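Local coordinates for protein molinate hydrolase (Gulosibacter molinativorax, PDB 4UB9) that hydrolyses the thiocarbamate herbicide molinate, probably as a zinc-dependent amidohydrolase that acts on carbon-nitrogen bonds other than peptide bonds, at residues Gly33-Ile38 / Pro77-Ile82; Phe169-Leu174 / Val236-Ile241; Ala222-Leu227 / Asp266-Glu271. One frame throughout, in Å; residues are numbered along the deposited sequence.

Contact 1: residues Gly33-Ile38 / Pro77-Ile82; sequences GETIAI and PNIRQI
Ala-37 and Gln-81 pair as parallel strand neighbours, as do Ile-38 and Ile-82, so the strand 36-39 gains an edge partner, 81-83, in a small mixed beta-sheet. On its other flank 36-39 is bonded to 55-60, which makes it an inner strand. Two backbone bonds hold the pair: Ala-37 N gives to Arg-80 O at 3.0 Å, and Ile-82 N gives to Ala-37 O at 2.8 Å, the latter almost in line with the carbonyl. The CA-H of Gln-81 also approaches that oxygen, with CA to Ala-37 O at 3.2 Å.

The tight side is the isoleucine face. Ile-38 and Ile-82 run side by side in the same direction, while Ile-36 slants across to bring its CD1 to Ile-82 CD1 at 3.8 Å. The CG1 of Ile-36, swung opposite the backbone N (chi1 -163°), comes to 3.5 Å from Arg-80 O. Bulky aliphatic chains suit such a buried face. Ile-82 is also covered by His-466 and Val-468 of strand 464-469. The small Ala-37, on the same face as Gln-81, packs against Phe-58 and Val-75.

Toward the start of both segments the contact loosens and becomes more open to solvent. Thr-35 and Ile-79 barely meet, and the OG1 of Thr-35 is engaged by the backbone of Asp-61. The exposed Arg-80 suits the solvent side: its bent chain carries NH2 to a salt bridge with Glu-473, while across the contact its CB lies 4.0 Å from Thr-35 O.

Contact 2: residues Phe169-Leu174 / Val236-Ile241; sequences FFAGTL and VDFCKI
Phe-170 and Asp-237 join the C-terminal end of one barrel strand, 167-170, to the turn that leads into another, 239-242, within the beta/alpha barrel of an amidohydrolase. The two residues grip each other reciprocally. Phe-170 N donates to Asp-237 OD2 at 3.0 Å, a fairly straight bond (165°) reaching the anti side of the carboxylate, and Asp-237 N returns one to Phe-170 O at 2.9 Å. Phe-238 N adds a weak bond to the same carbonyl.

An aspartate fits because its short chain folds back beside its own backbone N (chi1 -59°), setting the carboxylate against the neighbouring strand; a salt bridge from Arg-155 to OD2 probably offsets its charge. The carboxylate also meets two rings differently: Asp-237 OD1 lies 3.6 Å from Phe-169 CD1 at that ring's edge, the two planes nearly perpendicular, whereas OD2 stands over a face of Phe-170. One face of the Phe-238 ring lies against the Phe-170 to Ala-171 peptide, and the small methyl of Ala-171 lies close against the same ring.

Beyond Phe-170 the chain leaves the strand, and a water bridges the two segments, accepting from Lys-240 N and donating to Ala-171 O (2.9 Å) and Thr-173 O (2.8 Å). Gly-172, with phi 80°, carries the chain round this bend. Lys-240 and Leu-174 then run toward the zinc site: the lysine side chain comes within about 4 Å of the metal, and Leu-174 packs on its ligand His-282. Metal sites at the C-terminal strand ends are typical of amidohydrolase barrels.

Contact 3: residues Ala222-Leu227 / Asp266-Glu271; sequences AEVRPL and DVLVDE
The Arg-225 side chain leaves its helix extended, CG opposite the backbone N (chi1 -170°), then bends at chi3 (-70°) so that the guanidinium passes over Val-267 and presents NH1 to the acids of helix 262-275. The CG1 of Val-267 stands under the centre of one guanidinium face, about 4.1 Å from its plane. At the edge, NH1 donates to Glu-271 OE2 at 2.8 Å, nearly in the guanidinium plane, and to Asp-270 OD2 at 3.2 Å, tilted from it. Both oxygens use their anti lone pairs.

Beneath this ion pairing the helices, which run roughly parallel with local axes 9.3 Å apart (crossing angle -27°), are joined by aliphatic contacts. Val-224 CG1 meets Leu-268 CD2 at 3.7 Å, nearly at right angles, and lies 4.3 Å from Val-267 CG1; short branched side chains allow this approach.

A leucine in place of Arg-225 would probably leave Asp-270 to a long, weak pairing with Arg-274 and Glu-271 with one arginine fewer. Arg-274 already forms a salt bridge with Glu-271, so the buried glutamate pairs with two arginines, an arrangement likely to stabilise its ionised form.

Overall arrangement
Along the chain contact 1 closes before the other two open, and it stands apart in space: its centre lies about 35 Å from that of contact 2 and about 49 Å from that of contact 3. It belongs to the small sheet away from the zinc, whereas contacts 2 and 3 are part of the amidohydrolase barrel. These two interlock, their segments alternating in sequence, with helix 221-232 followed directly by strand 239-242. Their centres are about 15 Å apart, and Ile-241 CG2 touches Leu-268 CD1 at 4.1 Å. Layered outward, strand 239-242 lies beside the metal site while helices 221-232 and 262-275 cover its outside, the usual beta/alpha barrel arrangement.

Contact 1: residues Gly33-Ile38 / Pro77-Ile82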
loop_
_atom_site.group_PDB
_atom_site.type_symbol
_atom_site.label_atom_id
_atom_site.label_comp_id
_atom_site.label_asym_id
_atom_site.label_seq_id
_atom_site.Cartn_x
_atom_site.Cartn_y
_atom_site.Cartn_z
ATOM N N GLY A 33 40.781 -4.927 -34.456
ATOM C CA GLY A 33 40.452 -4.569 -35.815
ATOM C C GLY A 33 41.047 -5.654 -36.694
ATOM O O GLY A 33 42.205 -6.041 -36.525
ATOM N N GLU A 34 40.257 -6.110 -37.661
ATOM C CA GLU A 34 40.685 -7.158 -38.586
ATOM C C GLU A 34 40.341 -6.905 -40.051
ATOM O O GLU A 34 39.737 -5.879 -40.404
ATOM C CB GLU A 34 40.117 -8.465 -38.126
ATOM C CG GLU A 34 40.965 -9.047 -37.023
ATOM C CD GLU A 34 40.395 -10.314 -36.483
ATOM O OE1 GLU A 34 39.482 -10.877 -37.122
ATOM O OE2 GLU A 34 40.847 -10.722 -35.399
ATOM N N THR A 35 40.753 -7.852 -40.881
ATOM C CA THR A 35 40.670 -7.723 -42.322
ATOM C C THR A 35 39.725 -8.760 -42.905
ATOM O O THR A 35 39.734 -9.916 -42.543
ATOM C CB THR A 35 42.046 -7.854 -42.934
ATOM O OG1 THR A 35 42.856 -6.800 -42.418
ATOM C CG2 THR A 35 41.999 -7.734 -44.463
ATOM N N ILE A 36 38.865 -8.310 -43.797
ATOM C CA ILE A 36 37.800 -9.156 -44.336
ATOM C C ILE A 36 37.197 -8.500 -45.580
ATOM O O ILE A 36 37.278 -7.277 -45.772
ATOM C CB ILE A 36 36.694 -9.434 -43.279
ATOM C CG1 ILE A 36 35.802 -10.627 -43.670
ATOM C CG2 ILE A 36 35.804 -8.209 -43.071
ATOM C CD1 ILE A 36 35.020 -11.246 -42.522
ATOM N N ALA A 37 36.572 -9.321 -46.417
ATOM C CA ALA A 37 35.846 -8.816 -47.580
ATOM C C ALA A 37 34.506 -9.454 -47.655
ATOM O O ALA A 37 34.346 -10.659 -47.478
ATOM C CB ALA A 37 36.609 -9.094 -48.852
ATOM N N ILE A 38 33.533 -8.629 -47.967
ATOM C CA ILE A 38 32.118 -9.052 -48.059
ATOM C C ILE A 38 31.825 -8.935 -49.541
ATOM O O ILE A 38 31.834 -7.830 -50.082
ATOM C CB ILE A 38 31.140 -8.129 -47.268
ATOM C CG1 ILE A 38 31.763 -7.573 -45.962
ATOM C CG2 ILE A 38 29.826 -8.831 -47.008
ATOM C CD1 ILE A 38 32.171 -8.608 -44.952
ATOM N N PRO A 77 43.055 -14.682 -52.369
ATOM C CA PRO A 77 42.300 -15.818 -51.762
ATOM C C PRO A 77 42.705 -16.190 -50.326
ATOM O O PRO A 77 42.008 -16.946 -49.653
ATOM C CB PRO A 77 42.611 -16.991 -52.697
ATOM C CG PRO A 77 43.322 -16.401 -53.876
ATOM C CD PRO A 77 44.009 -15.165 -53.377
ATOM N N ASN A 78 43.855 -15.679 -49.900
ATOM C CA ASN A 78 44.333 -15.757 -48.487
ATOM C C ASN A 78 43.639 -14.771 -47.499
ATOM O O ASN A 78 43.930 -14.752 -46.298
ATOM C CB ASN A 78 45.839 -15.504 -48.437
ATOM C CG ASN A 78 46.189 -14.051 -48.709
ATOM O OD1 ASN A 78 46.550 -13.321 -47.811
ATOM N ND2 ASN A 78 46.068 -13.627 -49.959
ATOM N N ILE A 79 42.743 -13.949 -48.043
ATOM C CA ILE A 79 41.937 -12.985 -47.288
ATOM C C ILE A 79 40.567 -13.556 -46.926
ATOM O O ILE A 79 39.883 -14.139 -47.756
ATOM C CB ILE A 79 41.750 -11.661 -48.066
ATOM C CG1 ILE A 79 43.080 -10.889 -48.168
ATOM C CG2 ILE A 79 40.683 -10.793 -47.412
ATOM C CD1 ILE A 79 43.798 -10.650 -46.845
ATOM N N ARG A 80 40.197 -13.398 -45.662
ATOM C CA ARG A 80 38.919 -13.899 -45.147
ATOM C C ARG A 80 37.780 -13.261 -45.915
ATOM O O ARG A 80 37.784 -12.054 -46.151
ATOM C CB ARG A 80 38.774 -13.623 -43.642
ATOM C CG ARG A 80 39.128 -14.807 -42.757
ATOM C CD ARG A 80 38.039 -15.875 -42.821
ATOM N NE ARG A 80 36.797 -15.452 -42.156
ATOM C CZ ARG A 80 36.581 -15.497 -40.844
ATOM N NH1 ARG A 80 37.527 -15.943 -40.022
ATOM N NH2 ARG A 80 35.417 -15.087 -40.344
ATOM N N GLN A 81 36.790 -14.057 -46.291
ATOM C CA GLN A 81 35.699 -13.541 -47.119
ATOM C C GLN A 81 34.359 -14.022 -46.714
ATOM O O GLN A 81 34.198 -15.130 -46.225
ATOM C CB GLN A 81 35.843 -14.003 -48.564
ATOM C CG GLN A 81 37.155 -13.674 -49.211
ATOM C CD GLN A 81 37.153 -14.015 -50.695
ATOM O OE1 GLN A 81 36.095 -14.193 -51.311
ATOM N NE2 GLN A 81 38.352 -14.092 -51.273
ATOM N N ILE A 82 33.366 -13.235 -47.048
ATOM C CA ILE A 82 32.004 -13.670 -46.870
ATOM C C ILE A 82 31.343 -13.588 -48.217
ATOM O O ILE A 82 31.383 -12.554 -48.894
ATOM C CB ILE A 82 31.251 -12.820 -45.826
ATOM C CG1 ILE A 82 31.776 -13.149 -44.421
ATOM C CG2 ILE A 82 29.749 -13.066 -45.876
ATOM C CD1 ILE A 82 31.388 -12.125 -43.357
#

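Contact 2: residues Phe169-Leu174 / Val236-Ile241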
loop_
_atom_site.group_PDB
_atom_site.type_symbol
_atom_site.label_atom_id
_atom_site.label_comp_id
_atom_site.label_asym_id
_atom_site.label_seq_id
_atom_site.Cartn_x
_atom_site.Cartn_y
_atom_site.Cartn_z
ATOM N N PHE A 169 28.513 3.696 -26.022
ATOM C CA PHE A 169 28.648 5.083 -25.583
ATOM C C PHE A 169 27.539 5.396 -24.593
ATOM O O PHE A 169 26.414 4.969 -24.772
ATOM C CB PHE A 169 28.589 6.034 -26.771
ATOM C CG PHE A 169 29.656 5.772 -27.764
ATOM C CD1 PHE A 169 30.988 6.055 -27.479
ATOM C CD2 PHE A 169 29.328 5.197 -29.009
ATOM C CE1 PHE A 169 32.010 5.780 -28.403
ATOM C CE2 PHE A 169 30.331 4.910 -29.921
ATOM C CZ PHE A 169 31.674 5.210 -29.628
ATOM N N PHE A 170 27.866 6.175 -23.561
ATOM C CA PHE A 170 26.908 6.390 -22.492
ATOM C C PHE A 170 26.757 7.823 -21.962
ATOM O O PHE A 170 27.639 8.650 -22.094
ATOM C CB PHE A 170 27.199 5.424 -21.373
ATOM C CG PHE A 170 28.518 5.622 -20.742
ATOM C CD1 PHE A 170 28.730 6.687 -19.884
ATOM C CD2 PHE A 170 29.534 4.728 -20.951
ATOM C CE1 PHE A 170 29.969 6.855 -19.274
ATOM C CE2 PHE A 170 30.767 4.882 -20.346
ATOM C CZ PHE A 170 30.996 5.937 -19.501
ATOM N N ALA A 171 25.593 8.075 -21.383
ATOM C CA ALA A 171 25.299 9.310 -20.644
ATOM C C ALA A 171 25.658 9.234 -19.188
ATOM O O ALA A 171 25.801 10.257 -18.523
ATOM C CB ALA A 171 23.814 9.630 -20.712
ATOM N N GLY A 172 25.676 8.023 -18.669
ATOM C CA GLY A 172 25.670 7.781 -17.213
ATOM C C GLY A 172 24.244 7.915 -16.717
ATOM O O GLY A 172 23.329 7.241 -17.197
ATOM N N THR A 173 24.023 8.860 -15.821
ATOM C CA THR A 173 22.662 9.068 -15.283
ATOM C C THR A 173 21.899 10.146 -16.038
ATOM O O THR A 173 22.393 10.774 -16.951
ATOM C CB THR A 173 22.678 9.398 -13.796
ATOM O OG1 THR A 173 21.356 9.300 -13.266
ATOM C CG2 THR A 173 23.226 10.794 -13.544
ATOM N N LEU A 174 20.652 10.282 -15.675
ATOM C CA LEU A 174 19.783 11.330 -16.168
ATOM C C LEU A 174 19.834 12.454 -15.143
ATOM O O LEU A 174 19.443 12.277 -13.969
ATOM C CB LEU A 174 18.345 10.876 -16.172
ATOM C CG LEU A 174 17.503 11.048 -17.399
ATOM C CD1 LEU A 174 17.166 9.633 -17.858
ATOM C CD2 LEU A 174 16.226 11.742 -17.052
ATOM N N VAL A 236 31.704 11.003 -19.496
ATOM C CA VAL A 236 30.568 10.574 -20.289
ATOM C C VAL A 236 30.744 10.906 -21.758
ATOM O O VAL A 236 31.445 11.858 -22.108
ATOM C CB VAL A 236 29.277 11.188 -19.771
ATOM C CG1 VAL A 236 29.104 10.832 -18.295
ATOM C CG2 VAL A 236 29.259 12.686 -19.961
ATOM N N ASP A 237 30.064 10.155 -22.617
ATOM C CA ASP A 237 30.076 10.429 -24.048
ATOM C C ASP A 237 29.006 11.445 -24.488
ATOM O O ASP A 237 29.099 12.073 -25.530
ATOM C CB ASP A 237 29.882 9.147 -24.807
ATOM C CG ASP A 237 30.955 8.144 -24.504
ATOM O OD1 ASP A 237 32.113 8.370 -24.942
ATOM O OD2 ASP A 237 30.656 7.125 -23.829
ATOM N N PHE A 238 28.000 11.608 -23.672
ATOM C CA PHE A 238 26.957 12.607 -23.911
ATOM C C PHE A 238 26.225 12.830 -22.608
ATOM O O PHE A 238 26.551 12.189 -21.604
ATOM C CB PHE A 238 26.011 12.195 -25.028
ATOM C CG PHE A 238 25.499 10.804 -24.906
ATOM C CD1 PHE A 238 24.416 10.550 -24.128
ATOM C CD2 PHE A 238 26.082 9.745 -25.599
ATOM C CE1 PHE A 238 23.876 9.274 -24.036
ATOM C CE2 PHE A 238 25.569 8.468 -25.499
ATOM C CZ PHE A 238 24.465 8.230 -24.716
ATOM N N CYS A 239 25.281 13.781 -22.589
ATOM C CA CYS A 239 24.611 14.111 -21.332
ATOM C C CYS A 239 23.156 14.237 -21.548
ATOM O O CYS A 239 22.712 14.955 -22.459
ATOM C CB CYS A 239 25.157 15.421 -20.774
ATOM S SG CYS A 239 24.398 15.889 -19.214
ATOM N N LYS A 240 22.390 13.596 -20.682
ATOM C CA LYS A 240 20.927 13.607 -20.849
ATOM C C LYS A 240 20.317 14.301 -19.648
ATOM O O LYS A 240 20.615 13.951 -18.507
ATOM C CB LYS A 240 20.341 12.194 -20.992
ATOM C CG LYS A 240 18.836 12.200 -21.223
ATOM C CD LYS A 240 18.283 10.925 -21.836
ATOM C CE LYS A 240 17.643 9.976 -20.856
ATOM N NZ LYS A 240 16.474 9.226 -21.424
ATOM N N ILE A 241 19.463 15.270 -19.924
ATOM C CA ILE A 241 18.903 16.098 -18.890
ATOM C C ILE A 241 17.428 15.763 -18.743
ATOM O O ILE A 241 16.688 15.765 -19.706
ATOM C CB ILE A 241 18.924 17.614 -19.234
ATOM C CG1 ILE A 241 20.294 18.154 -19.597
ATOM C CG2 ILE A 241 18.347 18.430 -18.073
ATOM C CD1 ILE A 241 21.320 17.862 -18.567
HETATM O O HOH W 1 23.890 12.481 -18.597
#

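Contact 3: residues Ala222-Leu227 / Asp266-Glu271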
loop_
_atom_site.group_PDB
_atom_site.type_symbol
_atom_site.label_atom_id
_atom_site.label_comp_id
_atom_site.label_asym_id
_atom_site.label_seq_id
_atom_site.Cartn_x
_atom_site.Cartn_y
_atom_site.Cartn_z
ATOM N N ALA A 222 24.258 28.934 -9.175
ATOM C CA ALA A 222 25.670 29.001 -8.879
ATOM C C ALA A 222 26.192 27.713 -8.227
ATOM O O ALA A 222 27.360 27.365 -8.374
ATOM C CB ALA A 222 25.958 30.190 -7.964
ATOM N N GLU A 223 25.346 27.030 -7.473
ATOM C CA GLU A 223 25.758 25.775 -6.863
ATOM C C GLU A 223 25.614 24.590 -7.819
ATOM O O GLU A 223 26.269 23.566 -7.642
ATOM C CB GLU A 223 24.986 25.513 -5.594
ATOM C CG GLU A 223 25.477 26.361 -4.454
ATOM C CD GLU A 223 24.662 26.177 -3.176
ATOM O OE1 GLU A 223 24.257 25.034 -2.851
ATOM O OE2 GLU A 223 24.443 27.192 -2.475
ATOM N N VAL A 224 24.702 24.708 -8.771
ATOM C CA VAL A 224 24.496 23.634 -9.743
ATOM C C VAL A 224 25.670 23.552 -10.711
ATOM O O VAL A 224 26.094 22.471 -11.105
ATOM C CB VAL A 224 23.236 23.865 -10.547
ATOM C CG1 VAL A 224 23.143 22.888 -11.701
ATOM C CG2 VAL A 224 22.016 23.717 -9.658
ATOM N N ARG A 225 26.208 24.716 -11.059
ATOM C CA ARG A 225 27.247 24.806 -12.083
ATOM C C ARG A 225 28.434 23.898 -11.827
ATOM O O ARG A 225 28.777 23.099 -12.676
ATOM C CB ARG A 225 27.742 26.240 -12.278
ATOM C CG ARG A 225 28.650 26.381 -13.498
ATOM C CD ARG A 225 29.051 27.818 -13.785
ATOM N NE ARG A 225 27.926 28.633 -14.270
ATOM C CZ ARG A 225 27.436 28.637 -15.503
ATOM N NH1 ARG A 225 27.926 27.870 -16.430
ATOM N NH2 ARG A 225 26.424 29.428 -15.806
ATOM N N PRO A 226 29.068 24.002 -10.662
ATOM C CA PRO A 226 30.218 23.121 -10.493
ATOM C C PRO A 226 29.875 21.641 -10.465
ATOM O O PRO A 226 30.705 20.795 -10.814
ATOM C CB PRO A 226 30.805 23.550 -9.119
ATOM C CG PRO A 226 29.731 24.351 -8.454
ATOM C CD PRO A 226 28.944 24.981 -9.571
ATOM N N LEU A 227 28.674 21.318 -9.998
ATOM C CA LEU A 227 28.260 19.895 -9.881
ATOM C C LEU A 227 28.118 19.249 -11.255
ATOM O O LEU A 227 28.673 18.177 -11.506
ATOM C CB LEU A 227 26.977 19.753 -9.108
ATOM C CG LEU A 227 27.090 20.164 -7.628
ATOM C CD1 LEU A 227 25.718 20.070 -6.961
ATOM C CD2 LEU A 227 28.080 19.310 -6.860
ATOM N N ASP A 266 19.467 26.488 -18.179
ATOM C CA ASP A 266 20.510 27.201 -18.947
ATOM C C ASP A 266 21.930 26.914 -18.441
ATOM O O ASP A 266 22.844 26.713 -19.221
ATOM C CB ASP A 266 20.243 28.701 -18.976
ATOM C CG ASP A 266 18.972 29.064 -19.812
ATOM O OD1 ASP A 266 18.446 28.202 -20.589
ATOM O OD2 ASP A 266 18.501 30.222 -19.659
ATOM N N VAL A 267 22.102 26.834 -17.144
ATOM C CA VAL A 267 23.415 26.471 -16.605
ATOM C C VAL A 267 23.844 25.095 -17.071
ATOM O O VAL A 267 24.969 24.879 -17.482
ATOM C CB VAL A 267 23.387 26.480 -15.071
ATOM C CG1 VAL A 267 24.612 25.818 -14.493
ATOM C CG2 VAL A 267 23.240 27.926 -14.580
ATOM N N LEU A 268 22.916 24.156 -17.001
ATOM C CA LEU A 268 23.203 22.768 -17.376
ATOM C C LEU A 268 23.561 22.676 -18.840
ATOM O O LEU A 268 24.541 22.060 -19.219
ATOM C CB LEU A 268 22.015 21.869 -17.076
ATOM C CG LEU A 268 21.627 21.724 -15.603
ATOM C CD1 LEU A 268 20.287 21.004 -15.506
ATOM C CD2 LEU A 268 22.671 20.950 -14.838
ATOM N N VAL A 269 22.746 23.296 -19.663
ATOM C CA VAL A 269 22.990 23.307 -21.121
ATOM C C VAL A 269 24.364 23.930 -21.481
ATOM O O VAL A 269 25.130 23.355 -22.226
ATOM C CB VAL A 269 21.856 24.019 -21.863
ATOM C CG1 VAL A 269 22.204 24.204 -23.344
ATOM C CG2 VAL A 269 20.582 23.194 -21.724
ATOM N N ASP A 270 24.648 25.079 -20.898
ATOM C CA ASP A 270 25.885 25.787 -21.110
ATOM C C ASP A 270 27.076 24.932 -20.726
ATOM O O ASP A 270 28.058 24.836 -21.489
ATOM C CB ASP A 270 25.832 27.115 -20.344
ATOM C CG ASP A 270 27.080 27.986 -20.537
ATOM O OD1 ASP A 270 27.241 28.346 -21.721
ATOM O OD2 ASP A 270 27.869 28.255 -19.564
ATOM N N GLU A 271 26.977 24.208 -19.627
ATOM C CA GLU A 271 28.109 23.327 -19.233
ATOM C C GLU A 271 28.318 22.108 -20.153
ATOM O O GLU A 271 29.432 21.592 -20.283
ATOM C CB GLU A 271 27.981 22.887 -17.769
ATOM C CG GLU A 271 28.207 24.045 -16.816
ATOM C CD GLU A 271 29.651 24.576 -16.863
ATOM O OE1 GLU A 271 30.567 23.792 -17.147
ATOM O OE2 GLU A 271 29.846 25.783 -16.620
#